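Local structure of hypothetical protein Atu2327 (Agrobacterium tumefaciens, 2O8I) at residues 97-100 against 101-104; 90-93 against 94-98; 120-123 against 124-128; 132-135 against 136-139. The protein is of unconfirmed function but probably decarboxylates 2-oxo-4-hydroxy-4-carboxy-5-ureidoimidazoline (OHCU), an intermediate of urate breakdown, as other members of the OHCU decarboxylase family do. One frame throughout, in Å; residues are numbered along the deposited sequence.

Interaction 1. Residues 97-100 against 101-104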
# COMPACT_ATOMS: atom_id res chain seq x y z
N HIS A 97 13.71 7.93 7.35
CA HIS A 97 12.27 7.85 7.14
C HIS A 97 11.62 9.24 7.13
O HIS A 97 10.87 9.59 6.21
CB HIS A 97 11.63 7.05 8.24
CG HIS A 97 11.69 5.58 8.01
ND1 HIS A 97 10.79 4.92 7.20
CD2 HIS A 97 12.56 4.65 8.48
CE1 HIS A 97 11.09 3.63 7.20
NE2 HIS A 97 12.17 3.44 7.95
N ALA A 98 11.92 10.04 8.16
CA ALA A 98 11.36 11.38 8.28
C ALA A 98 11.72 12.28 7.10
O ALA A 98 10.88 13.06 6.63
CB ALA A 98 11.74 12.04 9.63
N ARG A 99 12.96 12.17 6.61
CA ARG A 99 13.38 12.97 5.47
C ARG A 99 12.52 12.58 4.27
O ARG A 99 12.07 13.45 3.54
CB ARG A 99 14.88 12.84 5.17
CG ARG A 99 15.51 13.97 4.35
CD ARG A 99 17.00 13.58 4.13
NE ARG A 99 17.80 14.41 3.19
CZ ARG A 99 19.14 14.39 3.08
NH1 ARG A 99 19.89 13.60 3.85
NH2 ARG A 99 19.76 15.16 2.18
N PHE A 100 12.27 11.28 4.08
CA PHE A 100 11.44 10.88 2.93
C PHE A 100 10.07 11.52 2.98
O PHE A 100 9.62 12.08 1.97
CB PHE A 100 11.33 9.37 2.78
CG PHE A 100 12.58 8.73 2.22
CD1 PHE A 100 13.55 9.51 1.58
CD2 PHE A 100 12.77 7.36 2.31
CE1 PHE A 100 14.70 8.94 1.03
CE2 PHE A 100 13.94 6.79 1.76
CZ PHE A 100 14.90 7.57 1.12
N THR A 101 9.44 11.47 4.16
CA THR A 101 8.17 12.12 4.39
C THR A 101 8.22 13.63 4.03
O THR A 101 7.35 14.14 3.29
CB THR A 101 7.72 11.91 5.84
OG1 THR A 101 7.37 10.52 6.00
CG2 THR A 101 6.52 12.79 6.15
N GLN A 102 9.25 14.31 4.51
CA GLN A 102 9.39 15.72 4.24
C GLN A 102 9.62 15.98 2.73
O GLN A 102 9.05 16.89 2.15
CB GLN A 102 10.49 16.32 5.15
CG GLN A 102 11.02 17.67 4.69
CD GLN A 102 12.27 18.09 5.52
OE1 GLN A 102 13.42 17.63 5.26
NE2 GLN A 102 12.06 18.96 6.54
N LEU A 103 10.42 15.16 2.08
CA LEU A 103 10.71 15.46 0.68
C LEU A 103 9.44 15.22 -0.14
O LEU A 103 9.08 15.98 -1.05
CB LEU A 103 11.91 14.67 0.17
CG LEU A 103 13.28 15.01 0.81
CD1 LEU A 103 14.32 14.00 0.30
CD2 LEU A 103 13.83 16.50 0.68
N ASN A 104 8.72 14.18 0.25
CA ASN A 104 7.47 13.90 -0.36
C ASN A 104 6.45 15.02 -0.16
O ASN A 104 5.76 15.37 -1.13
CB ASN A 104 6.92 12.58 0.10
CG ASN A 104 5.62 12.29 -0.55
OD1 ASN A 104 4.58 12.53 0.05
ND2 ASN A 104 5.66 11.85 -1.82

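Interaction 2. Residues 90-93 against 94-98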
# COMPACT_ATOMS: atom_id res chain seq x y z
N ASP A 90 15.89 -1.09 3.56
CA ASP A 90 15.34 -1.83 4.69
C ASP A 90 15.97 -1.40 6.05
O ASP A 90 15.48 -1.77 7.12
CB ASP A 90 15.54 -3.35 4.44
CG ASP A 90 16.98 -3.70 3.95
OD1 ASP A 90 17.80 -2.78 3.63
OD2 ASP A 90 17.30 -4.91 3.86
N ARG A 91 17.07 -0.63 6.01
CA ARG A 91 17.81 -0.28 7.23
C ARG A 91 17.82 1.24 7.49
O ARG A 91 18.81 1.79 7.99
CB ARG A 91 19.23 -0.86 7.18
CG ARG A 91 19.28 -2.40 7.27
CD ARG A 91 20.64 -2.91 7.73
NE ARG A 91 21.20 -3.86 6.75
CZ ARG A 91 22.07 -4.85 7.01
NH1 ARG A 91 22.49 -5.08 8.26
NH2 ARG A 91 22.50 -5.63 6.02
N LEU A 92 16.72 1.92 7.16
CA LEU A 92 16.68 3.38 7.26
C LEU A 92 16.56 3.86 8.69
O LEU A 92 15.90 3.24 9.50
CB LEU A 92 15.50 3.94 6.49
CG LEU A 92 15.56 3.93 4.97
CD1 LEU A 92 14.22 4.42 4.49
CD2 LEU A 92 16.71 4.81 4.44
N SER A 93 17.17 5.01 8.96
CA SER A 93 16.98 5.75 10.21
C SER A 93 15.53 6.15 10.47
O SER A 93 14.76 6.38 9.51
CB SER A 93 17.72 7.05 10.12
OG SER A 93 19.00 6.83 10.53
N PRO A 94 15.16 6.29 11.76
CA PRO A 94 14.00 7.15 12.07
C PRO A 94 14.11 8.51 11.36
O PRO A 94 13.15 8.93 10.73
CB PRO A 94 14.05 7.26 13.57
CG PRO A 94 14.64 5.91 13.97
CD PRO A 94 15.72 5.68 12.98
N GLN A 95 15.28 9.13 11.42
CA GLN A 95 15.59 10.37 10.71
C GLN A 95 15.48 10.31 9.19
O GLN A 95 14.96 11.25 8.57
CB GLN A 95 17.00 10.82 11.08
CG GLN A 95 17.08 12.23 11.71
CD GLN A 95 17.20 13.37 10.65
OE1 GLN A 95 16.28 13.56 9.81
NE2 GLN A 95 18.32 14.13 10.71
N GLU A 96 16.00 9.24 8.57
CA GLU A 96 15.89 9.06 7.10
C GLU A 96 14.44 8.80 6.63
O GLU A 96 13.99 9.41 5.64
CB GLU A 96 16.89 8.04 6.54
CG GLU A 96 18.36 8.46 6.77
CD GLU A 96 19.34 7.28 6.99
OE1 GLU A 96 18.89 6.09 6.93
OE2 GLU A 96 20.55 7.56 7.25
N HIS A 97 13.71 7.93 7.35
CA HIS A 97 12.27 7.85 7.14
C HIS A 97 11.62 9.24 7.13
O HIS A 97 10.87 9.59 6.21
CB HIS A 97 11.63 7.05 8.24
CG HIS A 97 11.69 5.58 8.01
ND1 HIS A 97 10.79 4.92 7.20
CD2 HIS A 97 12.56 4.65 8.48
CE1 HIS A 97 11.09 3.63 7.20
NE2 HIS A 97 12.17 3.44 7.95
N ALA A 98 11.92 10.04 8.16
CA ALA A 98 11.36 11.38 8.28
C ALA A 98 11.72 12.28 7.10
O ALA A 98 10.88 13.06 6.63
CB ALA A 98 11.74 12.04 9.63

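Interaction 3. Residues 120-123 against 124-128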
# COMPACT_ATOMS: atom_id res chain seq x y z
N LYS A 120 13.09 -0.85 -6.78
CA LYS A 120 13.85 -2.10 -6.87
C LYS A 120 15.32 -1.80 -7.17
O LYS A 120 15.62 -1.09 -8.12
CB LYS A 120 13.26 -3.11 -7.88
CG LYS A 120 14.13 -4.35 -8.10
CD LYS A 120 13.41 -5.69 -8.48
CE LYS A 120 12.28 -6.15 -7.51
NZ LYS A 120 12.69 -6.19 -6.05
N GLY A 121 16.22 -2.34 -6.34
CA GLY A 121 17.65 -2.15 -6.54
C GLY A 121 18.22 -0.78 -6.14
O GLY A 121 19.37 -0.50 -6.40
N LEU A 122 17.42 0.08 -5.52
CA LEU A 122 17.83 1.45 -5.29
C LEU A 122 18.18 1.60 -3.82
O LEU A 122 17.51 1.04 -2.94
CB LEU A 122 16.71 2.44 -5.70
CG LEU A 122 16.79 3.18 -7.07
CD1 LEU A 122 17.13 2.33 -8.31
CD2 LEU A 122 15.59 4.00 -7.34
N ASN A 123 19.23 2.36 -3.55
CA ASN A 123 19.56 2.66 -2.19
C ASN A 123 19.03 4.06 -1.83
O ASN A 123 18.48 4.78 -2.68
CB ASN A 123 21.09 2.53 -1.97
CG ASN A 123 21.88 3.50 -2.83
OD1 ASN A 123 21.58 4.70 -2.86
ND2 ASN A 123 22.89 2.99 -3.52
N ARG A 124 19.23 4.45 -0.59
CA ARG A 124 18.82 5.77 -0.11
C ARG A 124 19.37 6.92 -0.93
O ARG A 124 18.63 7.84 -1.26
CB ARG A 124 19.24 5.93 1.35
CG ARG A 124 18.79 7.24 1.95
CD ARG A 124 19.21 7.35 3.39
NE ARG A 124 20.65 7.21 3.57
CZ ARG A 124 21.49 8.23 3.66
NH1 ARG A 124 21.04 9.49 3.56
NH2 ARG A 124 22.79 8.00 3.83
N HIS A 125 20.66 6.88 -1.26
CA HIS A 125 21.25 7.88 -2.13
C HIS A 125 20.59 8.01 -3.49
O HIS A 125 20.30 9.14 -3.92
CB HIS A 125 22.75 7.67 -2.29
CG HIS A 125 23.50 7.97 -1.04
ND1 HIS A 125 23.44 9.21 -0.42
CD2 HIS A 125 24.27 7.18 -0.26
CE1 HIS A 125 24.16 9.16 0.69
NE2 HIS A 125 24.68 7.95 0.81
N ASP A 126 20.32 6.87 -4.15
CA ASP A 126 19.65 6.90 -5.46
C ASP A 126 18.38 7.71 -5.40
O ASP A 126 18.04 8.42 -6.35
CB ASP A 126 19.32 5.49 -5.96
CG ASP A 126 20.54 4.63 -6.13
OD1 ASP A 126 21.56 5.15 -6.61
OD2 ASP A 126 20.50 3.44 -5.75
N ILE A 127 17.68 7.61 -4.28
CA ILE A 127 16.38 8.24 -4.13
C ILE A 127 16.50 9.74 -3.91
O ILE A 127 15.80 10.55 -4.59
CB ILE A 127 15.54 7.55 -3.03
CG1 ILE A 127 14.91 6.27 -3.62
CG2 ILE A 127 14.44 8.50 -2.51
CD1 ILE A 127 14.76 5.17 -2.63
N LEU A 128 17.38 10.11 -2.96
CA LEU A 128 17.73 11.50 -2.74
C LEU A 128 18.19 12.17 -4.05
O LEU A 128 17.84 13.33 -4.33
CB LEU A 128 18.78 11.59 -1.65
CG LEU A 128 18.21 11.09 -0.31
CD1 LEU A 128 19.25 10.99 0.82
CD2 LEU A 128 17.05 11.99 0.10

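Interaction 4. Residues 132-135 against 136-139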
# COMPACT_ATOMS: atom_id res chain seq x y z
N ASP A 132 16.29 15.30 -5.83
CA ASP A 132 17.10 16.46 -6.19
C ASP A 132 16.97 16.97 -7.66
O ASP A 132 16.72 18.15 -7.91
CB ASP A 132 18.53 15.99 -6.02
CG ASP A 132 19.35 16.91 -5.23
OD1 ASP A 132 19.09 17.01 -3.99
OD2 ASP A 132 20.28 17.47 -5.87
N THR A 133 17.15 16.05 -8.61
CA THR A 133 16.93 16.31 -10.00
C THR A 133 15.45 16.69 -10.24
O THR A 133 15.17 17.71 -10.87
CB THR A 133 17.23 15.01 -10.82
OG1 THR A 133 18.63 14.73 -10.79
CG2 THR A 133 16.74 15.08 -12.28
N ARG A 134 14.53 15.88 -9.75
CA ARG A 134 13.13 15.98 -10.19
C ARG A 134 12.33 17.16 -9.61
O ARG A 134 11.42 17.66 -10.29
CB ARG A 134 12.38 14.67 -9.97
CG ARG A 134 12.90 13.57 -10.86
CD ARG A 134 12.30 12.21 -10.52
NE ARG A 134 10.84 12.25 -10.41
CZ ARG A 134 10.10 11.19 -10.11
NH1 ARG A 134 10.68 10.02 -9.92
NH2 ARG A 134 8.78 11.28 -10.00
N ILE A 135 12.65 17.61 -8.39
CA ILE A 135 11.95 18.74 -7.80
C ILE A 135 12.14 19.97 -8.68
O ILE A 135 11.28 20.84 -8.72
CB ILE A 135 12.38 19.01 -6.32
CG1 ILE A 135 11.43 20.02 -5.63
CG2 ILE A 135 13.82 19.56 -6.24
CD1 ILE A 135 10.12 19.45 -5.03
N ASP A 136 13.24 20.02 -9.42
CA ASP A 136 13.54 21.17 -10.28
C ASP A 136 12.93 21.12 -11.68
O ASP A 136 13.14 22.04 -12.48
CB ASP A 136 15.06 21.36 -10.39
CG ASP A 136 15.66 21.98 -9.12
OD1 ASP A 136 14.93 22.65 -8.33
OD2 ASP A 136 16.89 21.81 -8.93
N ASN A 137 12.19 20.06 -12.00
CA ASN A 137 11.54 20.01 -13.30
C ASN A 137 10.25 20.82 -13.31
O ASN A 137 9.80 21.28 -12.27
CB ASN A 137 11.26 18.57 -13.72
CG ASN A 137 12.54 17.75 -13.92
OD1 ASN A 137 12.48 16.52 -13.95
ND2 ASN A 137 13.69 18.43 -14.04
N ASN A 138 9.67 21.00 -14.50
CA ASN A 138 8.40 21.69 -14.63
C ASN A 138 7.29 20.64 -14.69
O ASN A 138 7.56 19.45 -14.88
CB ASN A 138 8.39 22.59 -15.88
CG ASN A 138 8.44 21.79 -17.19
OD1 ASN A 138 7.69 20.84 -17.38
ND2 ASN A 138 9.32 22.18 -18.09
N ALA A 139 6.04 21.08 -14.55
CA ALA A 139 4.89 20.19 -14.48
C ALA A 139 4.81 19.14 -15.60
O ALA A 139 4.42 17.98 -15.33
CB ALA A 139 3.59 21.01 -14.40

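Interaction 1. Residues 97-100 against 101-104
Leu103 N donates to Arg99 O at 2.8 Å, the shortest of four successive i to i+4 bonds that carry this piece of alpha helix. Its companions run from Thr101 N to His97 O (3.1 Å), from Gln102 N to Ala98 O and from Asn104 N to Phe100 O. Because Leu103 turns CG back beside its own backbone N (chi1 -66°), that carbon lies 3.4 Å from Arg99 O, the acceptor of its own N-H. Its CD1 then reaches alongside the arginine chain, 4.2 Å from Arg99 CG. Gln102 comes to the same methylene: its OE1 is 4.3 Å from Arg99 CG, so one polar and one apolar group approach that carbon, both loosely. On another side of the helix Thr101 sets its CB 3.5 Å from Ala98 O. Phe100 sends its ring away from the following turn, and only its CB stays close to it. That ring packs on Leu70 of helix 66-74 and on Ile127 of helix 124-135, while Leu103 meets Leu128 and Phe131 of the latter helix. Thr101 rests on Ala67 of helix 66-74 and on Ala9 of the second subunit.

Interaction 2. Residues 90-93 against 94-98
Ser93, extended at phi -59° and psi 152°, is the N-cap of helix 94-111, and its O receives His97 N at 2.9 Å in the first helical turn. Glu96 folds back over the same residue: its OE1 accepts Ser93 N at 2.9 Å in an almost straight bond, the donor lying well above the carboxylate plane. The bend of the glutamate chain at chi2 brings the carboxylate round to that N-H and lays its CD 3.5 Å from Ser93 CB. This is one half of a capping box. The serine does not supply the other half, since OG stands beside its own backbone N (chi1 -87°) and makes no capping bond. Leu92, just before the cap, spans to His97 at the place where a hydrophobic staple would sit. Its CD1 lies over one face of the imidazole in a CH-pi contact, 4.2 Å from the ring centroid, and Leu92 CB is 3.6 Å from His97 CD2. The other branch, Leu92 CD2, touches Glu96 OE1 at 3.5 Å. Beyond the turn, Glu96 OE2 has a long, weak ion pair with Arg124 NE, Leu92 and His97 both pack on Leu70, and Pro94 meets Pro163 of the second subunit.

Interaction 3. Residues 120-123 against 124-128
Asn123 and Asp126 form a capping box at the start of helix 124-135, their side chains crossing at about a right angle while the flat amide and carboxylate lie stacked, their planes 20° apart. Each side chain takes the other residue's backbone N-H. Asn123 OD1 accepts Asp126 N at 2.8 Å, the donor tilted out of the amide carbonyl plane, and Asp126 OD2 accepts Asn123 N, also at 2.8 Å, on the anti side and somewhat out of the carboxylate plane. The asparagine can do this because its CG sits between backbone N and carbonyl carbon (chi1 62°), which folds the amide over the first turn instead of out from it. Asp126, with CG beside its own N (chi1 -60°), turns back toward the preceding loop. A negative carboxylate here would probably be steadied by the helix dipole. Leu122 crosses the aspartate obliquely on the loop side, its CG 3.6 Å from Asp126 CB. Arg124, bent at its third torsion, carries its guanidinium so that His125 ND1 lies over one face, toward the rim. Arg124 also packs on Leu92 and Phe100. The backbone bond from Ile127 N to Asn123 O is weak at 3.3 Å. Leu122 and Ile127, the residues either side of the box, stand at the positions of a hydrophobic staple, though the contact is loose: Leu122 CD2 to Ile127 CG1, 4.4 Å.

Interaction 4. Residues 132-135 against 136-139
The C-terminal turn of helix 124-135, where Thr133 and Arg134 offer carbonyls to Asp136 and Asn137, leads the chain toward helix 139-161. Asn137 N donates to Arg134 O at 3.0 Å; the bond is straight at the hydrogen, but the donor stands above the carbonyl plane and not on a lone pair. Asp136 N reaches Thr133 O only weakly, at 3.3 Å. Both bonds span three residues where the helix proper spans four. The backbone torsions of Ile135 and Asp136 are those of a type I beta turn over residues 134-137. Asp136 keeps CG beside its backbone N, which leans the carboxylate back along the last turn: its OD1 lies 3.9 Å from Ile135 CG2, and its OD2 is 3.8 Å from Asp132 O. The nearest carboxylate oxygens of Asp132 and Asp136, both OD2, remain 6.3 Å apart, a spacing at which the like charges may be felt but do not touch. Asn137 CB lies 3.6 Å from Arg134 O, the acceptor of its own N-H. The buried guanidinium of Arg134 leads away from the turn and is held from several directions: NE in a salt bridge to Glu142, NH1 bonded to Ile116 O, and NH2 weakly to Tyr107 OH. Ile135 O accepts from Lys110 NZ, and Asn138, the N-cap of the next helix, donates its backbone N-H to Gln141 OE1.

Overall arrangement
Interaction 2 runs from the loop 90-93 into the start of helix 94-111, and interaction 1 continues along that helix; they share His97 and Ala98, their centres about 9 Å apart. Phe100 CE2 touches Leu92 CD1 at 3.6 Å, and both contacts meet the second subunit. Interaction 3 opens helix 124-135, which packs against that helix: Leu103 CD1 meets Leu128 CD2 at 3.4 Å, and Phe100 CE1 meets Ile127 CG2 at 3.6 Å. Between interactions 2 and 3, Leu92 CD2 lies 3.7 Å from Arg124 CD. Leu92 thus touches both Phe100 and Arg124, where the starts of the two helices come together. Interaction 4 closes helix 124-135, its centre about 17 Å from that of interaction 3 and about 23 Å from that of interaction 2.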